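Local atomic coordinates of putative ABC transporter, periplasmic binding protein, amino acid (Neisseria gonorrhoeae, PDB entry 2YJP), a protein that binds L-cysteine and probably delivers it, as a periplasmic solute receptor, to an amino-acid ABC transporter. Residues Ala259-Lys263 with Asp264-Lys268; Gln78-Asp81 with Val82-Lys86; Ala269-Glu272 with Lys273-Pro277; His211-Ala214 with Leu215-Trp219. The protein carries 1 engineered substitution. All coordinates share one frame; numbering follows the deposited sequence.

Contact 1: residues Ala259-Lys263 with Asp264-Lys268; sequences AAMKK and DGRLK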
loop_
_atom_site.group_PDB
_atom_site.type_symbol
_atom_site.label_atom_id
_atom_site.label_comp_id
_atom_site.label_asym_id
_atom_site.label_seq_id
_atom_site.Cartn_x
_atom_site.Cartn_y
_atom_site.Cartn_z
ATOM N N ALA A 259 -10.984 -6.612 13.234
ATOM C CA ALA A 259 -12.352 -6.296 13.640
ATOM C C ALA A 259 -12.253 -5.592 14.967
ATOM O O ALA A 259 -12.942 -4.581 15.200
ATOM C CB ALA A 259 -13.221 -7.592 13.774
ATOM N N ALA A 260 -11.396 -6.143 15.841
ATOM C CA ALA A 260 -11.258 -5.603 17.207
ATOM C C ALA A 260 -10.629 -4.212 17.148
ATOM O O ALA A 260 -11.017 -3.339 17.931
ATOM C CB ALA A 260 -10.458 -6.526 18.139
ATOM N N MET A 261 -9.718 -4.012 16.204
ATOM C CA MET A 261 -9.046 -2.704 16.054
ATOM C C MET A 261 -9.938 -1.587 15.541
ATOM O O MET A 261 -9.736 -0.419 15.918
ATOM C CB MET A 261 -7.811 -2.795 15.180
ATOM C CG MET A 261 -6.646 -3.427 15.864
ATOM S SD MET A 261 -5.434 -3.789 14.578
ATOM C CE MET A 261 -3.952 -3.850 15.469
ATOM N N LYS A 262 -10.886 -1.960 14.676
ATOM C CA LYS A 262 -11.994 -1.081 14.260
ATOM C C LYS A 262 -12.872 -0.686 15.447
ATOM O O LYS A 262 -13.263 0.456 15.577
ATOM C CB LYS A 262 -12.821 -1.748 13.154
ATOM C CG LYS A 262 -12.046 -1.909 11.837
ATOM C CD LYS A 262 -12.865 -2.674 10.818
ATOM C CE LYS A 262 -12.097 -2.809 9.487
ATOM N NZ LYS A 262 -12.889 -3.717 8.539
ATOM N N LYS A 263 -13.157 -1.624 16.329
ATOM C CA LYS A 263 -14.117 -1.382 17.403
ATOM C C LYS A 263 -13.512 -0.596 18.551
ATOM O O LYS A 263 -14.174 0.256 19.114
ATOM C CB LYS A 263 -14.712 -2.701 17.934
ATOM C CG LYS A 263 -16.009 -3.170 17.216
ATOM C CD LYS A 263 -16.449 -4.593 17.679
ATOM C CE LYS A 263 -17.966 -4.692 17.895
ATOM N NZ LYS A 263 -18.441 -5.732 18.900
ATOM N N ASP A 264 -12.255 -0.883 18.890
ATOM C CA ASP A 264 -11.614 -0.302 20.063
ATOM C C ASP A 264 -10.753 0.952 19.853
ATOM O O ASP A 264 -10.129 1.420 20.790
ATOM C CB ASP A 264 -10.833 -1.373 20.860
ATOM C CG ASP A 264 -9.524 -1.866 20.145
ATOM O OD1 ASP A 264 -8.773 -1.296 19.433
ATOM O OD2 ASP A 264 -9.124 -2.950 20.243
ATOM N N GLY A 265 -10.698 1.494 18.645
ATOM C CA GLY A 265 -10.003 2.761 18.420
ATOM C C GLY A 265 -8.578 2.641 17.938
ATOM O O GLY A 265 -8.004 3.633 17.534
ATOM N N ARG A 266 -7.993 1.440 17.948
ATOM C CA ARG A 266 -6.618 1.265 17.469
ATOM C C ARG A 266 -6.397 1.621 16.028
ATOM O O ARG A 266 -5.362 2.194 15.712
ATOM C CB ARG A 266 -6.079 -0.143 17.753
ATOM C CG ARG A 266 -5.637 -0.266 19.265
ATOM C CD ARG A 266 -5.250 -1.692 19.716
ATOM N NE ARG A 266 -6.301 -2.627 19.415
ATOM C CZ ARG A 266 -6.165 -3.948 19.307
ATOM N NH1 ARG A 266 -5.023 -4.519 19.456
ATOM N NH2 ARG A 266 -7.168 -4.725 19.048
ATOM N N LEU A 267 -7.340 1.285 15.148
ATOM C CA LEU A 267 -7.282 1.748 13.748
ATOM C C LEU A 267 -7.411 3.272 13.621
ATOM O O LEU A 267 -6.622 3.907 12.946
ATOM C CB LEU A 267 -8.312 1.017 12.865
ATOM C CG LEU A 267 -8.081 1.214 11.360
ATOM C CD1 LEU A 267 -6.801 0.510 10.866
ATOM C CD2 LEU A 267 -9.282 0.696 10.599
ATOM N N LYS A 268 -8.372 3.859 14.328
ATOM C CA LYS A 268 -8.508 5.318 14.365
ATOM C C LYS A 268 -7.215 5.998 14.908
ATOM O O LYS A 268 -6.724 6.982 14.323
ATOM C CB LYS A 268 -9.778 5.717 15.139
ATOM C CG LYS A 268 -10.105 7.225 15.227
ATOM C CD LYS A 268 -10.779 7.796 13.932
ATOM C CE LYS A 268 -11.833 8.904 14.284
ATOM N NZ LYS A 268 -11.300 10.318 14.263
#
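M261 O accepts from L267 N over 3.0 Å in an almost straight bond (176°), while G265 N adds a weak bond to the same atom. One residue earlier, A260 O accepts from D264 N at 2.9 Å. The carboxylate of D264 then turns to R266. Its OD1 takes the guanidinium NE at 2.8 Å on the syn side, in a salt bridge that lies close to the guanidinium plane, and uses its anti lone pair for R266 N at 3.2 Å. This last bond makes an Asx turn at the joint where helix 248-264 gives way to helix 266-274. G265 makes the break, with positive phi (96°), and is the N-cap residue of the second helix. Because the R266 chain bends at chi3 (-54°), its guanidinium folds back across M261, whose side chain it crosses at about a right angle. M261 CG lies 3.3 Å above one guanidinium face, offset toward the rim, and A260 CB sits at the edge. NH1 reaches on to D91 of helix 80-93. Further round, K262 CG runs alongside L267 CD2 at 4.0 Å; the K262 amine continues to the carbonyls of P140 and E291, and L267 packs on F80 and I84.

Contact 2: residues Gln78-Asp81 with Val82-Lys86; sequences QGFD and VEIAK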
loop_
_atom_site.group_PDB
_atom_site.type_symbol
_atom_site.label_atom_id
_atom_site.label_comp_id
_atom_site.label_asym_id
_atom_site.label_seq_id
_atom_site.Cartn_x
_atom_site.Cartn_y
_atom_site.Cartn_z
ATOM N N GLN A 78 8.110 2.951 9.847
ATOM C CA GLN A 78 7.051 3.850 10.296
ATOM C C GLN A 78 5.933 3.806 9.252
ATOM O O GLN A 78 6.120 3.287 8.148
ATOM C CB GLN A 78 7.521 5.311 10.399
ATOM C CG GLN A 78 8.703 5.638 11.350
ATOM C CD GLN A 78 8.385 5.354 12.832
ATOM O OE1 GLN A 78 7.217 5.179 13.209
ATOM N NE2 GLN A 78 9.451 5.289 13.676
ATOM N N GLY A 79 4.781 4.393 9.608
ATOM C CA GLY A 79 3.662 4.544 8.727
ATOM C C GLY A 79 2.442 3.778 9.184
ATOM O O GLY A 79 2.487 2.953 10.104
ATOM N N PHE A 80 1.338 4.029 8.490
ATOM C CA PHE A 80 0.069 3.469 8.861
ATOM C C PHE A 80 0.067 1.929 8.908
ATOM O O PHE A 80 -0.419 1.353 9.880
ATOM C CB PHE A 80 -0.964 4.028 7.873
ATOM C CG PHE A 80 -2.374 3.618 8.131
ATOM C CD1 PHE A 80 -3.025 3.955 9.310
ATOM C CD2 PHE A 80 -3.082 2.958 7.136
ATOM C CE1 PHE A 80 -4.394 3.607 9.507
ATOM C CE2 PHE A 80 -4.442 2.571 7.308
ATOM C CZ PHE A 80 -5.106 2.891 8.516
ATOM N N ASP A 81 0.567 1.261 7.876
ATOM C CA ASP A 81 0.592 -0.207 7.823
ATOM C C ASP A 81 1.478 -0.799 8.966
ATOM O O ASP A 81 1.205 -1.884 9.518
ATOM C CB ASP A 81 1.244 -0.668 6.506
ATOM C CG ASP A 81 0.468 -0.302 5.265
ATOM O OD1 ASP A 81 -0.767 -0.341 5.221
ATOM O OD2 ASP A 81 1.133 -0.001 4.271
ATOM N N VAL A 82 2.563 -0.109 9.275
ATOM C CA VAL A 82 3.519 -0.521 10.302
ATOM C C VAL A 82 2.879 -0.422 11.689
ATOM O O VAL A 82 3.115 -1.279 12.589
ATOM C CB VAL A 82 4.778 0.376 10.185
ATOM C CG1 VAL A 82 5.547 0.427 11.456
ATOM C CG2 VAL A 82 5.653 -0.080 8.945
ATOM N N GLU A 83 2.074 0.610 11.897
ATOM C CA GLU A 83 1.419 0.746 13.180
ATOM C C GLU A 83 0.497 -0.472 13.402
ATOM O O GLU A 83 0.472 -1.049 14.495
ATOM C CB GLU A 83 0.600 2.033 13.232
ATOM C CG GLU A 83 1.431 3.249 13.305
ATOM C CD GLU A 83 2.259 3.302 14.598
ATOM O OE1 GLU A 83 1.760 3.143 15.716
ATOM O OE2 GLU A 83 3.443 3.518 14.537
ATOM N N ILE A 84 -0.233 -0.861 12.349
ATOM C CA ILE A 84 -1.135 -1.996 12.398
ATOM C C ILE A 84 -0.291 -3.241 12.675
ATOM O O ILE A 84 -0.693 -4.123 13.460
ATOM C CB ILE A 84 -1.901 -2.163 11.063
ATOM C CG1 ILE A 84 -2.881 -1.014 10.901
ATOM C CG2 ILE A 84 -2.593 -3.583 10.966
ATOM C CD1 ILE A 84 -3.394 -0.847 9.546
ATOM N N ALA A 85 0.871 -3.321 12.031
ATOM C CA ALA A 85 1.727 -4.483 12.229
ATOM C C ALA A 85 2.197 -4.592 13.711
ATOM O O ALA A 85 2.234 -5.694 14.295
ATOM C CB ALA A 85 2.895 -4.489 11.241
ATOM N N LYS A 86 2.495 -3.442 14.319
ATOM C CA LYS A 86 3.019 -3.414 15.693
ATOM C C LYS A 86 1.927 -3.820 16.686
ATOM O O LYS A 86 2.176 -4.563 17.652
ATOM C CB LYS A 86 3.618 -2.041 16.007
ATOM C CG LYS A 86 4.962 -1.807 15.261
ATOM C CD LYS A 86 5.730 -0.546 15.744
ATOM C CE LYS A 86 4.822 0.682 15.697
ATOM N NZ LYS A 86 5.525 2.001 15.776
HETATM O O HOH W 1 4.844 5.220 12.379
#
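With CG beside the backbone N (chi1 -71°) and a bend at chi2 (-64°), the E83 side chain curls back toward the start of its own helix, bringing CG to 3.4 Å from G79 O and the carboxylate to the N-terminal end. This is the first turn of helix 80-93, with G79 in the N-cap position. Here a water joins the segments, donating to Q78 OE1 and to E83 OE2 (3.1 Å) while accepting from G79 N (2.9 Å). The backbone N-H that precedes the helix is thus satisfied through water, and the carboxylate probably gains from its place near the positive end of the helix dipole. K86 NZ forms a salt bridge to E83 OE2 at 2.9 Å, from above the carboxylate plane, and K273 forms a second to the same oxygen. The Q78 amide is held from its other end by D72, through NE2. E83 N closes the turn on G79 O at 3.0 Å. D81 OD1 is hydrogen-bonded to Y141 OH and to ND2 of the pocket residue N124. Facing helix 266-274, I84 CD1 stands 4.2 Å above one face of the F80 ring, offset toward its rim.

Contact 3: residues Ala269-Glu272 with Lys273-Pro277; sequences AAYE and KTLLP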
loop_
_atom_site.group_PDB
_atom_site.type_symbol
_atom_site.label_atom_id
_atom_site.label_comp_id
_atom_site.label_asym_id
_atom_site.label_seq_id
_atom_site.Cartn_x
_atom_site.Cartn_y
_atom_site.Cartn_z
ATOM N N ALA A 269 -6.638 5.439 15.975
ATOM C CA ALA A 269 -5.361 5.941 16.520
ATOM C C ALA A 269 -4.198 5.901 15.487
ATOM O O ALA A 269 -3.459 6.887 15.295
ATOM C CB ALA A 269 -4.995 5.237 17.859
ATOM N N ALA A 270 -4.081 4.779 14.784
ATOM C CA ALA A 270 -3.091 4.666 13.703
ATOM C C ALA A 270 -3.305 5.747 12.607
ATOM O O ALA A 270 -2.352 6.292 12.094
ATOM C CB ALA A 270 -3.127 3.268 13.104
ATOM N N TYR A 271 -4.557 6.055 12.263
ATOM C CA TYR A 271 -4.842 7.055 11.217
ATOM C C TYR A 271 -4.448 8.446 11.745
ATOM O O TYR A 271 -3.851 9.233 11.045
ATOM C CB TYR A 271 -6.349 6.993 10.790
ATOM C CG TYR A 271 -6.914 8.328 10.359
ATOM C CD1 TYR A 271 -6.846 8.764 9.043
ATOM C CD2 TYR A 271 -7.504 9.169 11.283
ATOM C CE1 TYR A 271 -7.334 10.065 8.666
ATOM C CE2 TYR A 271 -8.003 10.414 10.930
ATOM C CZ TYR A 271 -7.924 10.864 9.634
ATOM O OH TYR A 271 -8.458 12.111 9.360
ATOM N N GLU A 272 -4.790 8.721 12.996
ATOM C CA GLU A 272 -4.463 9.995 13.632
ATOM C C GLU A 272 -2.960 10.200 13.741
ATOM O O GLU A 272 -2.501 11.297 13.554
ATOM C CB GLU A 272 -5.103 10.112 15.024
ATOM C CG GLU A 272 -6.540 10.603 14.939
ATOM C CD GLU A 272 -7.322 10.374 16.214
ATOM O OE1 GLU A 272 -6.691 10.045 17.252
ATOM O OE2 GLU A 272 -8.573 10.512 16.172
ATOM N N LYS A 273 -2.213 9.133 14.002
ATOM C CA LYS A 273 -0.771 9.247 14.123
ATOM C C LYS A 273 -0.082 9.441 12.784
ATOM O O LYS A 273 0.859 10.203 12.693
ATOM C CB LYS A 273 -0.197 8.038 14.842
ATOM C CG LYS A 273 1.302 8.104 15.050
ATOM C CD LYS A 273 1.808 6.816 15.709
ATOM C CE LYS A 273 3.323 6.858 15.950
ATOM N NZ LYS A 273 3.767 5.701 16.774
ATOM N N THR A 274 -0.537 8.780 11.738
ATOM C CA THR A 274 0.292 8.726 10.537
ATOM C C THR A 274 -0.326 9.386 9.297
ATOM O O THR A 274 0.421 9.764 8.368
ATOM C CB THR A 274 0.628 7.249 10.160
ATOM O OG1 THR A 274 -0.569 6.587 9.738
ATOM C CG2 THR A 274 1.332 6.470 11.332
ATOM N N LEU A 275 -1.660 9.489 9.263
ATOM C CA LEU A 275 -2.363 9.941 8.064
ATOM C C LEU A 275 -2.932 11.351 8.219
ATOM O O LEU A 275 -2.791 12.161 7.311
ATOM C CB LEU A 275 -3.498 8.962 7.614
ATOM C CG LEU A 275 -3.046 7.519 7.279
ATOM C CD1 LEU A 275 -4.184 6.668 6.821
ATOM C CD2 LEU A 275 -1.946 7.489 6.212
ATOM N N LEU A 276 -3.556 11.619 9.363
ATOM C CA LEU A 276 -4.119 12.903 9.643
ATOM C C LEU A 276 -3.105 14.055 9.509
ATOM O O LEU A 276 -3.494 15.113 9.020
ATOM C CB LEU A 276 -4.821 12.938 11.039
ATOM C CG LEU A 276 -5.339 14.335 11.417
ATOM C CD1 LEU A 276 -6.678 14.630 10.850
ATOM C CD2 LEU A 276 -5.468 14.616 12.860
ATOM N N PRO A 277 -1.834 13.861 9.974
ATOM C CA PRO A 277 -0.882 14.968 9.804
ATOM C C PRO A 277 -0.642 15.264 8.313
ATOM O O PRO A 277 -0.340 16.387 7.938
ATOM C CB PRO A 277 0.397 14.468 10.522
ATOM C CG PRO A 277 -0.109 13.476 11.532
ATOM C CD PRO A 277 -1.252 12.767 10.801
#
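Y271 brings its ring forward over L275 and L276, with chi1 (149°) well away from a staggered value. From CB the ring swings so that CD1 comes to 3.6 Å from L275 CB, the two side chains crossing at about a right angle. CE1, next along the same edge, lies near both L275 CB and L276 N. The far half of the ring belongs to L276, whose CB lies over one face, 4.0 Å from CZ. At the tip, the phenol OH touches L276 CD1 at 3.4 Å, a contact with a methyl group. In the backbone, the Y271 carbonyl accepts from L275 N at 2.8 Å and from L276 N at 2.9 Å, the donors coming from opposite faces of its plane. The second is an i+5 to i bond, a pi-type turn, where helix 266-274 gives way to helix 276-279. A270 O is likewise doubly engaged, by T274 N and by the T274 hydroxyl, OG1, at 3.0 Å. Next in line, E272 O lies against P277, whose CD is 3.4 Å away. Outside the pair, L275 packs on F80. L276 N, which would serve E272 O in a regular helix, goes to Y271 O, and P277 has no N-H to replace it; E272 O therefore faces carbon of P277, consistent with the helix breaking here.

Contact 4: residues His211-Ala214 with Leu215-Trp219; sequences HDNA and LLWAW. With CYS (cysteine), chain D.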
loop_
_atom_site.group_PDB
_atom_site.type_symbol
_atom_site.label_atom_id
_atom_site.label_comp_id
_atom_site.label_asym_id
_atom_site.label_seq_id
_atom_site.Cartn_x
_atom_site.Cartn_y
_atom_site.Cartn_z
ATOM N N HIS A 211 -0.847 5.924 -9.732
ATOM C CA HIS A 211 -0.688 5.176 -8.457
ATOM C C HIS A 211 -1.941 5.390 -7.594
ATOM O O HIS A 211 -2.880 6.090 -8.015
ATOM C CB HIS A 211 0.533 5.731 -7.663
ATOM C CG HIS A 211 1.327 4.678 -6.954
ATOM N ND1 HIS A 211 0.742 3.703 -6.174
ATOM C CD2 HIS A 211 2.660 4.454 -6.900
ATOM C CE1 HIS A 211 1.680 2.923 -5.669
ATOM N NE2 HIS A 211 2.853 3.359 -6.093
ATOM N N ASP A 212 -1.929 4.829 -6.374
ATOM C CA ASP A 212 -2.979 5.036 -5.383
ATOM C C ASP A 212 -3.117 6.541 -5.211
ATOM O O ASP A 212 -2.119 7.221 -5.010
ATOM C CB ASP A 212 -2.595 4.372 -4.006
ATOM C CG ASP A 212 -2.731 2.846 -4.018
ATOM O OD1 ASP A 212 -3.214 2.310 -5.049
ATOM O OD2 ASP A 212 -2.353 2.149 -2.983
ATOM N N ASN A 213 -4.331 7.082 -5.230
ATOM C CA ASN A 213 -4.441 8.556 -5.121
ATOM C C ASN A 213 -3.944 9.129 -3.792
ATOM O O ASN A 213 -3.325 10.215 -3.771
ATOM C CB ASN A 213 -5.834 9.114 -5.494
ATOM C CG ASN A 213 -7.006 8.510 -4.657
ATOM O OD1 ASN A 213 -6.831 7.935 -3.561
ATOM N ND2 ASN A 213 -8.231 8.687 -5.192
ATOM N N ALA A 214 -4.201 8.404 -2.708
ATOM C CA ALA A 214 -3.738 8.811 -1.406
ATOM C C ALA A 214 -2.211 8.942 -1.397
ATOM O O ALA A 214 -1.678 9.844 -0.810
ATOM C CB ALA A 214 -4.204 7.762 -0.321
ATOM N N LEU A 215 -1.498 8.015 -2.005
ATOM C CA LEU A 215 -0.072 8.197 -2.123
ATOM C C LEU A 215 0.206 9.497 -2.893
ATOM O O LEU A 215 1.030 10.310 -2.478
ATOM C CB LEU A 215 0.588 7.007 -2.850
ATOM C CG LEU A 215 2.084 7.172 -3.102
ATOM C CD1 LEU A 215 2.854 7.347 -1.760
ATOM C CD2 LEU A 215 2.602 5.979 -3.873
ATOM N N LEU A 216 -0.473 9.678 -4.025
ATOM C CA LEU A 216 -0.168 10.834 -4.899
ATOM C C LEU A 216 -0.468 12.176 -4.218
ATOM O O LEU A 216 0.288 13.136 -4.370
ATOM C CB LEU A 216 -0.957 10.738 -6.202
ATOM C CG LEU A 216 -0.720 9.534 -7.128
ATOM C CD1 LEU A 216 -1.475 9.786 -8.467
ATOM C CD2 LEU A 216 0.766 9.293 -7.366
ATOM N N TRP A 217 -1.560 12.238 -3.439
ATOM C CA TRP A 217 -1.821 13.437 -2.658
ATOM C C TRP A 217 -0.664 13.703 -1.655
ATOM O O TRP A 217 -0.272 14.849 -1.468
ATOM C CB TRP A 217 -3.159 13.371 -1.920
ATOM C CG TRP A 217 -4.392 13.230 -2.856
ATOM C CD1 TRP A 217 -4.591 13.840 -4.084
ATOM C CD2 TRP A 217 -5.607 12.504 -2.579
ATOM N NE1 TRP A 217 -5.829 13.507 -4.591
ATOM C CE2 TRP A 217 -6.468 12.675 -3.710
ATOM C CE3 TRP A 217 -6.028 11.699 -1.528
ATOM C CZ2 TRP A 217 -7.761 12.075 -3.791
ATOM C CZ3 TRP A 217 -7.321 11.092 -1.612
ATOM C CH2 TRP A 217 -8.162 11.288 -2.738
ATOM N N ALA A 218 -0.130 12.647 -1.054
ATOM C CA ALA A 218 0.885 12.814 0.021
ATOM C C ALA A 218 2.212 13.241 -0.594
ATOM O O ALA A 218 2.946 14.098 -0.040
ATOM C CB ALA A 218 1.072 11.507 0.808
ATOM N N TRP A 219 2.508 12.644 -1.753
ATOM C CA TRP A 219 3.700 12.999 -2.475
ATOM C C TRP A 219 3.626 14.451 -3.020
ATOM O O TRP A 219 4.585 15.197 -2.900
ATOM C CB TRP A 219 3.958 11.987 -3.583
ATOM C CG TRP A 219 5.245 12.247 -4.295
ATOM C CD1 TRP A 219 6.487 11.885 -3.884
ATOM C CD2 TRP A 219 5.412 12.961 -5.520
ATOM N NE1 TRP A 219 7.435 12.296 -4.814
ATOM C CE2 TRP A 219 6.793 12.962 -5.826
ATOM C CE3 TRP A 219 4.523 13.548 -6.428
ATOM C CZ2 TRP A 219 7.321 13.592 -6.989
ATOM C CZ3 TRP A 219 5.044 14.119 -7.615
ATOM C CH2 TRP A 219 6.433 14.159 -7.857
HETATM N N CYS D . -2.183 -0.558 -2.976
HETATM C CA CYS D . -1.748 -0.708 -4.383
HETATM C C CYS D . -1.452 -2.179 -4.682
HETATM O O CYS D . -1.659 -3.048 -3.781
HETATM C CB CYS D . -0.495 0.105 -4.680
HETATM S SG CYS D . 0.912 -0.264 -3.616
HETATM O OXT CYS D . -1.035 -2.482 -5.803
#
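L215 sets one methyl squarely on the imidazole of H211: CD2 lies 3.4 Å from the ring centroid and 10° off its normal, a CH-pi contact over the centre of the face. L216 CD2 meets the CB of H211 at 3.6 Å. An amide-ring stack follows two residues on, where the N213 side chain lies alongside W217, its amide plane only 18° from the indole and CG 3.6 Å from CH2. The N213 chi1 of 57° lifts the amide over the six-membered ring, and ND2 is bonded to G231 O. The two contacts flank the junction of strand 208-212 with helix 213-222. In this two-lobed type II binding-protein fold the junction lines the ligand pocket. D212 OD2 accepts from the bound cysteine's N at 2.7 Å and also pairs with K65, while H211 turns its ring edge to the ligand, CE1 3.7 Å from the cysteine CB. H211 ND1 accepts from D212 N at 2.9 Å, in the ring plane, and NE2 is bonded to N194. The imidazole is therefore fixed in rotation, probably with its proton on NE2, and D212 probably offers negative charge to the ligand's amino group.

How the contacts relate
Contacts 1 and 3 follow directly in sequence and share helix 266-274, which lies against contact 2 on helix 80-93. F80 is central to that interface: its CZ meets L267 CD1 of contact 1 at 3.8 Å, and its CB meets T274 OG1 of contact 3 at 3.2 Å. A salt bridge, E83 OE2 to K273 NZ at 3.1 Å, adds to the packing of contact 2 on contact 3, with K86 close by. Contact 4 stands apart, its nearest atoms about 7 Å from contact 3 and about 8 Å from contact 2, and it alone touches the cysteine. The side chain of D81 in contact 2 approaches that ligand to about 8 Å.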